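Local coordinates for protein nucleoporin NUP159 (Saccharomyces cerevisiae, PDB 1XIP) that is a nuclear pore component whose N-terminal beta-propeller tethers the helicase Dbp5 to the pore for mRNA export, at residues 140-145 with 163-168; 242-247 with 273-278. All coordinates share one frame; numbering follows the deposited sequence.

Contact 1: 140-145 with 163-168; sequences VILNSV and QNVTSF
The carbonyl oxygen of Val-165 takes a hydrogen bond from Asn-146 ND2, and Leu-142 CD1 lies against the same oxygen at 3.7 Å. This is a beta-propeller, and the contact sits where one blade hands over to the next: strand 138-143 is the second strand of its four-stranded blade, while 163-168 leaves that blade's last strand, turns a corner at Thr-166 and enters 167-170, the first strand of the following blade. No hydrogen bond joins the two segments, so apolar packing does the work. Val-140 and Leu-142 alternate with Ile-141, and both aim at the turn, whereas Ile-141 points the other way, onto Phe-125 and Val-129. The Phe-168 ring spans the two. Its CE1 meets Val-140 CG1 at 3.5 Å, and its CE2 meets Leu-142 CB at 3.6 Å. Between these, Phe-168 CZ comes to 3.4 Å from the backbone oxygen of Val-140. A chi1 of 80° tucks CG between its own backbone N and carbonyl carbon, directing the ring toward Val-140 and Leu-142. Leu-148 of the adjoining strand 147-152 touches Val-140, Val-165 and Phe-168, adding to the apolar cluster. At the corner Thr-166 and Ser-167 both face Leu-178, a classic beta bulge, with Ser-167 OG bonded to Val-219 N. Leu-142, extended with CG anti to the backbone N (chi1 177°), reaches into the bend and divides its methyls: CD1 packs 3.8 Å from Val-165 CB, while CD2 rests 3.6 Å from Thr-166 O.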
ATOM      1  N   VAL A 140      -1.928 -13.649  -2.791  1.00 26.43           N
ATOM      2  CA  VAL A 140      -1.891 -13.330  -4.205  1.00 26.24           C
ATOM      3  C   VAL A 140      -0.562 -12.680  -4.537  1.00 26.53           C
ATOM      4  O   VAL A 140      -0.164 -11.724  -3.894  1.00 26.89           O
ATOM      5  CB  VAL A 140      -3.054 -12.442  -4.644  1.00 26.04           C
ATOM      6  CG1 VAL A 140      -3.031 -12.279  -6.166  1.00 26.75           C
ATOM      7  CG2 VAL A 140      -4.383 -13.038  -4.204  1.00 25.04           C
ATOM      8  N   ILE A 141       0.116 -13.208  -5.550  1.00 26.53           N
ATOM      9  CA  ILE A 141       1.512 -12.886  -5.793  1.00 26.39           C
ATOM     10  C   ILE A 141       1.733 -12.396  -7.218  1.00 26.61           C
ATOM     11  O   ILE A 141       1.342 -13.061  -8.187  1.00 26.52           O
ATOM     12  CB  ILE A 141       2.397 -14.135  -5.493  1.00 26.31           C
ATOM     13  CG1 ILE A 141       2.421 -14.419  -3.991  1.00 25.95           C
ATOM     14  CG2 ILE A 141       3.815 -13.933  -6.006  1.00 26.03           C
ATOM     15  CD1 ILE A 141       2.848 -15.807  -3.617  1.00 25.95           C
ATOM     16  N   LEU A 142       2.351 -11.226  -7.346  1.00 26.62           N
ATOM     17  CA  LEU A 142       2.760 -10.748  -8.650  1.00 26.42           C
ATOM     18  C   LEU A 142       4.258 -10.883  -8.882  1.00 26.99           C
ATOM     19  O   LEU A 142       5.077 -10.318  -8.160  1.00 26.55           O
ATOM     20  CB  LEU A 142       2.290  -9.326  -8.911  1.00 26.20           C
ATOM     21  CG  LEU A 142       2.757  -8.733 -10.249  1.00 25.93           C
ATOM     22  CD1 LEU A 142       2.182  -9.491 -11.459  1.00 25.21           C
ATOM     23  CD2 LEU A 142       2.387  -7.283 -10.307  1.00 25.25           C
ATOM     24  N   ASN A 143       4.570 -11.628  -9.937  1.00 27.56           N
ATOM     25  CA  ASN A 143       5.902 -12.026 -10.348  1.00 28.23           C
ATOM     26  C   ASN A 143       6.727 -10.941 -11.042  1.00 28.62           C
ATOM     27  O   ASN A 143       6.179  -9.978 -11.605  1.00 28.61           O
ATOM     28  CB  ASN A 143       5.715 -13.126 -11.376  1.00 28.79           C
ATOM     29  CG  ASN A 143       6.659 -14.222 -11.208  1.00 29.82           C
ATOM     30  OD1 ASN A 143       7.857 -14.002 -11.138  1.00 32.91           O
ATOM     31  ND2 ASN A 143       6.146 -15.441 -11.150  1.00 32.14           N
ATOM     32  N   SER A 144       8.045 -11.139 -11.062  1.00 28.66           N
ATOM     33  CA  SER A 144       8.967 -10.263 -11.794  1.00 28.42           C
ATOM     34  C   SER A 144       8.890 -10.485 -13.299  1.00 28.30           C
ATOM     35  O   SER A 144       9.499  -9.747 -14.083  1.00 27.90           O
ATOM     36  CB  SER A 144      10.403 -10.472 -11.317  1.00 28.48           C
ATOM     37  OG  SER A 144      10.983 -11.600 -11.948  1.00 28.52           O
ATOM     38  N   VAL A 145       8.137 -11.505 -13.691  1.00 28.39           N
ATOM     39  CA  VAL A 145       7.966 -11.870 -15.099  1.00 28.48           C
ATOM     40  C   VAL A 145       6.512 -11.595 -15.507  1.00 28.68           C
ATOM     41  O   VAL A 145       6.041 -12.035 -16.566  1.00 28.37           O
ATOM     42  CB  VAL A 145       8.406 -13.359 -15.348  1.00 28.26           C
ATOM     43  CG1 VAL A 145       7.284 -14.338 -15.063  1.00 27.71           C
ATOM     44  CG2 VAL A 145       8.977 -13.543 -16.753  1.00 29.17           C
ATOM     45  N   GLN A 163      -1.778 -13.236 -16.568  1.00 33.86           N
ATOM     46  CA  GLN A 163      -0.481 -12.918 -17.152  1.00 33.51           C
ATOM     47  C   GLN A 163      -0.425 -11.478 -17.624  1.00 32.78           C
ATOM     48  O   GLN A 163      -1.471 -10.834 -17.807  1.00 32.42           O
ATOM     49  CB  GLN A 163      -0.201 -13.818 -18.341  1.00 33.96           C
ATOM     50  CG  GLN A 163       0.607 -15.041 -18.019  1.00 34.85           C
ATOM     51  CD  GLN A 163       0.009 -16.276 -18.631  1.00 35.34           C
ATOM     52  OE1 GLN A 163      -0.608 -17.083 -17.929  1.00 36.17           O
ATOM     53  NE2 GLN A 163       0.162 -16.424 -19.942  1.00 34.35           N
ATOM     54  N   ASN A 164       0.801 -10.990 -17.833  1.00 31.77           N
ATOM     55  CA  ASN A 164       1.048  -9.650 -18.362  1.00 30.92           C
ATOM     56  C   ASN A 164       0.543  -8.529 -17.466  1.00 30.15           C
ATOM     57  O   ASN A 164       0.263  -7.428 -17.940  1.00 30.37           O
ATOM     58  CB  ASN A 164       0.444  -9.510 -19.761  1.00 31.29           C
ATOM     59  CG  ASN A 164       1.134 -10.383 -20.777  1.00 31.40           C
ATOM     60  OD1 ASN A 164       2.365 -10.427 -20.835  1.00 31.48           O
ATOM     61  ND2 ASN A 164       0.348 -11.080 -21.593  1.00 32.21           N
ATOM     62  N   VAL A 165       0.438  -8.831 -16.173  1.00 28.84           N
ATOM     63  CA  VAL A 165      -0.064  -7.921 -15.161  1.00 27.46           C
ATOM     64  C   VAL A 165       1.094  -7.043 -14.700  1.00 26.92           C
ATOM     65  O   VAL A 165       2.210  -7.541 -14.555  1.00 27.08           O
ATOM     66  CB  VAL A 165      -0.601  -8.732 -13.931  1.00 27.59           C
ATOM     67  CG1 VAL A 165      -1.276  -7.817 -12.869  1.00 26.46           C
ATOM     68  CG2 VAL A 165      -1.536  -9.842 -14.378  1.00 26.58           C
ATOM     69  N   THR A 166       0.839  -5.751 -14.466  1.00 25.62           N
ATOM     70  CA  THR A 166       1.869  -4.873 -13.905  1.00 25.07           C
ATOM     71  C   THR A 166       1.487  -4.357 -12.524  1.00 24.48           C
ATOM     72  O   THR A 166       2.345  -3.971 -11.742  1.00 23.88           O
ATOM     73  CB  THR A 166       2.229  -3.699 -14.844  1.00 24.93           C
ATOM     74  OG1 THR A 166       1.057  -2.953 -15.156  1.00 25.27           O
ATOM     75  CG2 THR A 166       2.691  -4.216 -16.204  1.00 25.99           C
ATOM     76  N   SER A 167       0.189  -4.355 -12.250  1.00 23.88           N
ATOM     77  CA  SER A 167      -0.337  -4.054 -10.938  1.00 23.35           C
ATOM     78  C   SER A 167      -1.637  -4.801 -10.707  1.00 22.98           C
ATOM     79  O   SER A 167      -2.428  -4.992 -11.615  1.00 23.17           O
ATOM     80  CB  SER A 167      -0.573  -2.543 -10.773  1.00 23.45           C
ATOM     81  OG  SER A 167      -0.758  -2.214  -9.398  1.00 22.63           O
ATOM     82  N   PHE A 168      -1.863  -5.206  -9.475  1.00 22.85           N
ATOM     83  CA  PHE A 168      -3.128  -5.816  -9.110  1.00 22.48           C
ATOM     84  C   PHE A 168      -3.593  -5.282  -7.755  1.00 22.55           C
ATOM     85  O   PHE A 168      -2.816  -4.702  -7.009  1.00 22.58           O
ATOM     86  CB  PHE A 168      -3.002  -7.342  -9.092  1.00 22.04           C
ATOM     87  CG  PHE A 168      -2.357  -7.887  -7.831  1.00 21.52           C
ATOM     88  CD1 PHE A 168      -3.144  -8.331  -6.765  1.00 21.42           C
ATOM     89  CD2 PHE A 168      -0.969  -7.970  -7.721  1.00 20.59           C
ATOM     90  CE1 PHE A 168      -2.556  -8.844  -5.602  1.00 21.95           C
ATOM     91  CE2 PHE A 168      -0.369  -8.486  -6.572  1.00 20.21           C
ATOM     92  CZ  PHE A 168      -1.163  -8.920  -5.507  1.00 21.37           C
TER

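Contact 2: 242-247 with 273-278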
ATOM      1  N   VAL A 242      16.973  10.661  -9.507  1.00 53.64           N
ATOM      2  CA  VAL A 242      15.578  10.281  -9.778  1.00 50.27           C
ATOM      3  C   VAL A 242      14.526  11.402  -9.696  1.00 47.71           C
ATOM      4  O   VAL A 242      14.503  12.210  -8.767  1.00 46.91           O
ATOM      5  CB  VAL A 242      15.134   9.049  -8.928  1.00 50.52           C
ATOM      6  CG1 VAL A 242      14.556   9.473  -7.569  1.00 50.51           C
ATOM      7  CG2 VAL A 242      14.145   8.189  -9.698  1.00 50.34           C
ATOM      8  N   SER A 243      13.664  11.413 -10.703  1.00 44.88           N
ATOM      9  CA  SER A 243      12.539  12.329 -10.808  1.00 42.35           C
ATOM     10  C   SER A 243      11.345  11.470 -11.235  1.00 40.55           C
ATOM     11  O   SER A 243      11.505  10.606 -12.096  1.00 40.50           O
ATOM     12  CB  SER A 243      12.845  13.387 -11.877  1.00 42.26           C
ATOM     13  OG  SER A 243      11.828  14.364 -11.966  1.00 41.39           O
ATOM     14  N   TYR A 244      10.172  11.671 -10.627  1.00 37.91           N
ATOM     15  CA  TYR A 244       8.956  10.957 -11.078  1.00 35.38           C
ATOM     16  C   TYR A 244       7.986  11.858 -11.834  1.00 34.26           C
ATOM     17  O   TYR A 244       7.713  12.992 -11.417  1.00 33.99           O
ATOM     18  CB  TYR A 244       8.225  10.257  -9.918  1.00 34.74           C
ATOM     19  CG  TYR A 244       9.065   9.234  -9.198  1.00 32.90           C
ATOM     20  CD1 TYR A 244       9.262   7.953  -9.733  1.00 31.65           C
ATOM     21  CD2 TYR A 244       9.672   9.540  -7.990  1.00 31.23           C
ATOM     22  CE1 TYR A 244      10.046   7.016  -9.080  1.00 30.12           C
ATOM     23  CE2 TYR A 244      10.465   8.616  -7.335  1.00 31.49           C
ATOM     24  CZ  TYR A 244      10.644   7.358  -7.881  1.00 31.01           C
ATOM     25  OH  TYR A 244      11.422   6.452  -7.212  1.00 31.39           O
ATOM     26  N   ASP A 245       7.477  11.350 -12.949  1.00 32.61           N
ATOM     27  CA  ASP A 245       6.413  12.013 -13.667  1.00 32.05           C
ATOM     28  C   ASP A 245       5.214  11.068 -13.805  1.00 31.35           C
ATOM     29  O   ASP A 245       5.286  10.048 -14.492  1.00 31.07           O
ATOM     30  CB  ASP A 245       6.905  12.506 -15.032  1.00 32.33           C
ATOM     31  CG  ASP A 245       5.791  13.133 -15.870  1.00 34.07           C
ATOM     32  OD1 ASP A 245       4.972  13.918 -15.297  1.00 36.44           O
ATOM     33  OD2 ASP A 245       5.649  12.885 -17.099  1.00 33.57           O
ATOM     34  N   GLN A 246       4.109  11.408 -13.148  1.00 30.60           N
ATOM     35  CA  GLN A 246       2.989  10.477 -13.050  1.00 29.77           C
ATOM     36  C   GLN A 246       1.624  11.112 -13.281  1.00 29.33           C
ATOM     37  O   GLN A 246       1.385  12.247 -12.878  1.00 29.67           O
ATOM     38  CB  GLN A 246       3.007   9.809 -11.682  1.00 29.42           C
ATOM     39  CG  GLN A 246       3.972   8.662 -11.581  1.00 28.78           C
ATOM     40  CD  GLN A 246       4.186   8.220 -10.159  1.00 27.73           C
ATOM     41  OE1 GLN A 246       3.386   8.534  -9.295  1.00 28.82           O
ATOM     42  NE2 GLN A 246       5.273   7.496  -9.907  1.00 27.41           N
ATOM     43  N   LYS A 247       0.721  10.361 -13.895  1.00 28.85           N
ATOM     44  CA  LYS A 247      -0.660  10.796 -14.020  1.00 28.82           C
ATOM     45  C   LYS A 247      -1.618   9.862 -13.304  1.00 28.91           C
ATOM     46  O   LYS A 247      -1.576   8.652 -13.503  1.00 28.43           O
ATOM     47  CB  LYS A 247      -1.039  10.927 -15.486  1.00 28.88           C
ATOM     48  CG  LYS A 247      -0.468  12.161 -16.129  1.00 28.79           C
ATOM     49  CD  LYS A 247      -1.037  12.382 -17.500  1.00 29.16           C
ATOM     50  CE  LYS A 247      -0.555  13.689 -18.079  1.00 29.14           C
ATOM     51  NZ  LYS A 247      -1.277  14.835 -17.465  1.00 29.91           N
ATOM     52  N   ILE A 273      13.877   9.260  -3.711  1.00 27.77           N
ATOM     53  CA  ILE A 273      14.510   7.957  -3.535  1.00 26.90           C
ATOM     54  C   ILE A 273      13.976   7.025  -4.616  1.00 26.12           C
ATOM     55  O   ILE A 273      12.805   7.105  -4.983  1.00 26.22           O
ATOM     56  CB  ILE A 273      14.214   7.356  -2.111  1.00 27.00           C
ATOM     57  CG1 ILE A 273      14.436   8.374  -0.965  1.00 26.75           C
ATOM     58  CG2 ILE A 273      15.015   6.063  -1.869  1.00 27.58           C
ATOM     59  CD1 ILE A 273      15.676   9.259  -1.061  1.00 24.94           C
ATOM     60  N   VAL A 274      14.839   6.155  -5.132  1.00 25.32           N
ATOM     61  CA  VAL A 274      14.427   5.119  -6.079  1.00 24.33           C
ATOM     62  C   VAL A 274      13.497   4.150  -5.401  1.00 23.72           C
ATOM     63  O   VAL A 274      13.866   3.467  -4.456  1.00 23.72           O
ATOM     64  CB  VAL A 274      15.618   4.323  -6.653  1.00 24.47           C
ATOM     65  CG1 VAL A 274      15.116   3.193  -7.574  1.00 24.02           C
ATOM     66  CG2 VAL A 274      16.563   5.242  -7.393  1.00 23.84           C
ATOM     67  N   ARG A 275      12.280   4.099  -5.909  1.00 23.62           N
ATOM     68  CA  ARG A 275      11.238   3.253  -5.369  1.00 22.95           C
ATOM     69  C   ARG A 275      10.476   2.614  -6.481  1.00 22.62           C
ATOM     70  O   ARG A 275      10.272   3.223  -7.531  1.00 22.78           O
ATOM     71  CB  ARG A 275      10.292   4.070  -4.501  1.00 22.39           C
ATOM     72  CG  ARG A 275      10.931   4.504  -3.224  1.00 22.05           C
ATOM     73  CD  ARG A 275      11.208   3.359  -2.296  1.00 21.39           C
ATOM     74  NE  ARG A 275      10.310   3.453  -1.160  1.00 22.36           N
ATOM     75  CZ  ARG A 275       9.281   2.667  -0.937  1.00 21.01           C
ATOM     76  NH1 ARG A 275       8.994   1.661  -1.750  1.00 24.30           N
ATOM     77  NH2 ARG A 275       8.553   2.868   0.122  1.00 20.38           N
ATOM     78  N   PHE A 276      10.086   1.370  -6.253  1.00 22.59           N
ATOM     79  CA  PHE A 276       9.109   0.706  -7.080  1.00 23.00           C
ATOM     80  C   PHE A 276       7.744   1.333  -6.792  1.00 23.78           C
ATOM     81  O   PHE A 276       7.380   1.507  -5.634  1.00 24.23           O
ATOM     82  CB  PHE A 276       9.094  -0.783  -6.759  1.00 22.75           C
ATOM     83  CG  PHE A 276       8.234  -1.594  -7.673  1.00 22.25           C
ATOM     84  CD1 PHE A 276       8.733  -2.063  -8.881  1.00 23.30           C
ATOM     85  CD2 PHE A 276       6.919  -1.882  -7.334  1.00 21.41           C
ATOM     86  CE1 PHE A 276       7.925  -2.821  -9.743  1.00 24.28           C
ATOM     87  CE2 PHE A 276       6.102  -2.626  -8.180  1.00 23.27           C
ATOM     88  CZ  PHE A 276       6.602  -3.106  -9.388  1.00 23.30           C
ATOM     89  N   PRO A 277       7.017   1.705  -7.842  1.00 24.37           N
ATOM     90  CA  PRO A 277       5.666   2.284  -7.731  1.00 24.44           C
ATOM     91  C   PRO A 277       4.654   1.428  -7.012  1.00 24.15           C
ATOM     92  O   PRO A 277       4.389   0.312  -7.443  1.00 25.40           O
ATOM     93  CB  PRO A 277       5.245   2.432  -9.182  1.00 24.24           C
ATOM     94  CG  PRO A 277       6.530   2.723  -9.856  1.00 25.91           C
ATOM     95  CD  PRO A 277       7.484   1.689  -9.238  1.00 24.90           C
ATOM     96  N   TYR A 278       4.082   1.954  -5.934  1.00 23.39           N
ATOM     97  CA  TYR A 278       3.044   1.256  -5.194  1.00 22.46           C
ATOM     98  C   TYR A 278       2.183   2.250  -4.426  1.00 22.40           C
ATOM     99  O   TYR A 278       2.685   3.218  -3.855  1.00 22.10           O
ATOM    100  CB  TYR A 278       3.639   0.184  -4.260  1.00 22.10           C
ATOM    101  CG  TYR A 278       2.590  -0.499  -3.410  1.00 21.41           C
ATOM    102  CD1 TYR A 278       1.693  -1.410  -3.971  1.00 21.34           C
ATOM    103  CD2 TYR A 278       2.486  -0.216  -2.044  1.00 20.90           C
ATOM    104  CE1 TYR A 278       0.708  -2.008  -3.199  1.00 23.64           C
ATOM    105  CE2 TYR A 278       1.511  -0.795  -1.262  1.00 21.70           C
ATOM    106  CZ  TYR A 278       0.615  -1.688  -1.839  1.00 25.07           C
ATOM    107  OH  TYR A 278      -0.362  -2.271  -1.059  1.00 27.57           O
TER
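With CG set beside its own backbone N (chi1 -60°), Tyr-244 sends its phenol across to the backbone between Ile-273 and Arg-275. There the hydroxyl works both ways. It donates to Ile-273 O at 2.7 Å and accepts from Arg-275 N at 2.8 Å, so one side-chain oxygen satisfies a carbonyl and an amide two residues apart in a segment that has no regular secondary structure. The carbonyl oxygen lies at the ring's edge, in its plane; seen from Ile-273, the donor is tilted 16° from the carbonyl plane. The N-H of Arg-275 meets the hydroxyl less than straight, at 142°. Val-274 CA is held 3.5 Å from Tyr-244 OH. A phenylalanine at Tyr-244 would probably leave Ile-273 O and Arg-275 N without their common partner and the strap of backbone between them less firmly fixed. Beside the phenol, Val-242 adds an apolar touch, its CG1 3.9 Å from the carbonyl carbon of Ile-273. Arg-275 offers CB to the hydroxyl at 3.8 Å, then bends at chi2 and chi3 and carries its guanidinium away. Segment 242-247 runs into strand 246-254 of a propeller sheet, and 273-278 follows the PXFG repeat at 268-271 and leads into strand 279-284. Gln-246 and Pro-277 both touch Leu-217 of strand 215-221, while Tyr-244 packs on Cys-301, just beyond strand 292-299.

Overall arrangement
Both contacts are buried parts of one propeller, with centres 18 Å apart and nearest atoms about 5 Å apart, so they do not touch directly. Along the chain both segments of contact 1 come before those of contact 2, and they hold different elements: the first joins regular blade strands across an inter-blade corner, the second ties two largely irregular pieces of chain between strands. Their chemistry differs accordingly. Strands already bonded to their sheet neighbours meet at 140-145 and 163-168 through side-chain packing, whereas at contact 2 a tyrosine hydroxyl bonds two backbone groups of 273-278. Phe-130 links the regions: its ring stacks with Phe-276, and its backbone bonds to Leu-142.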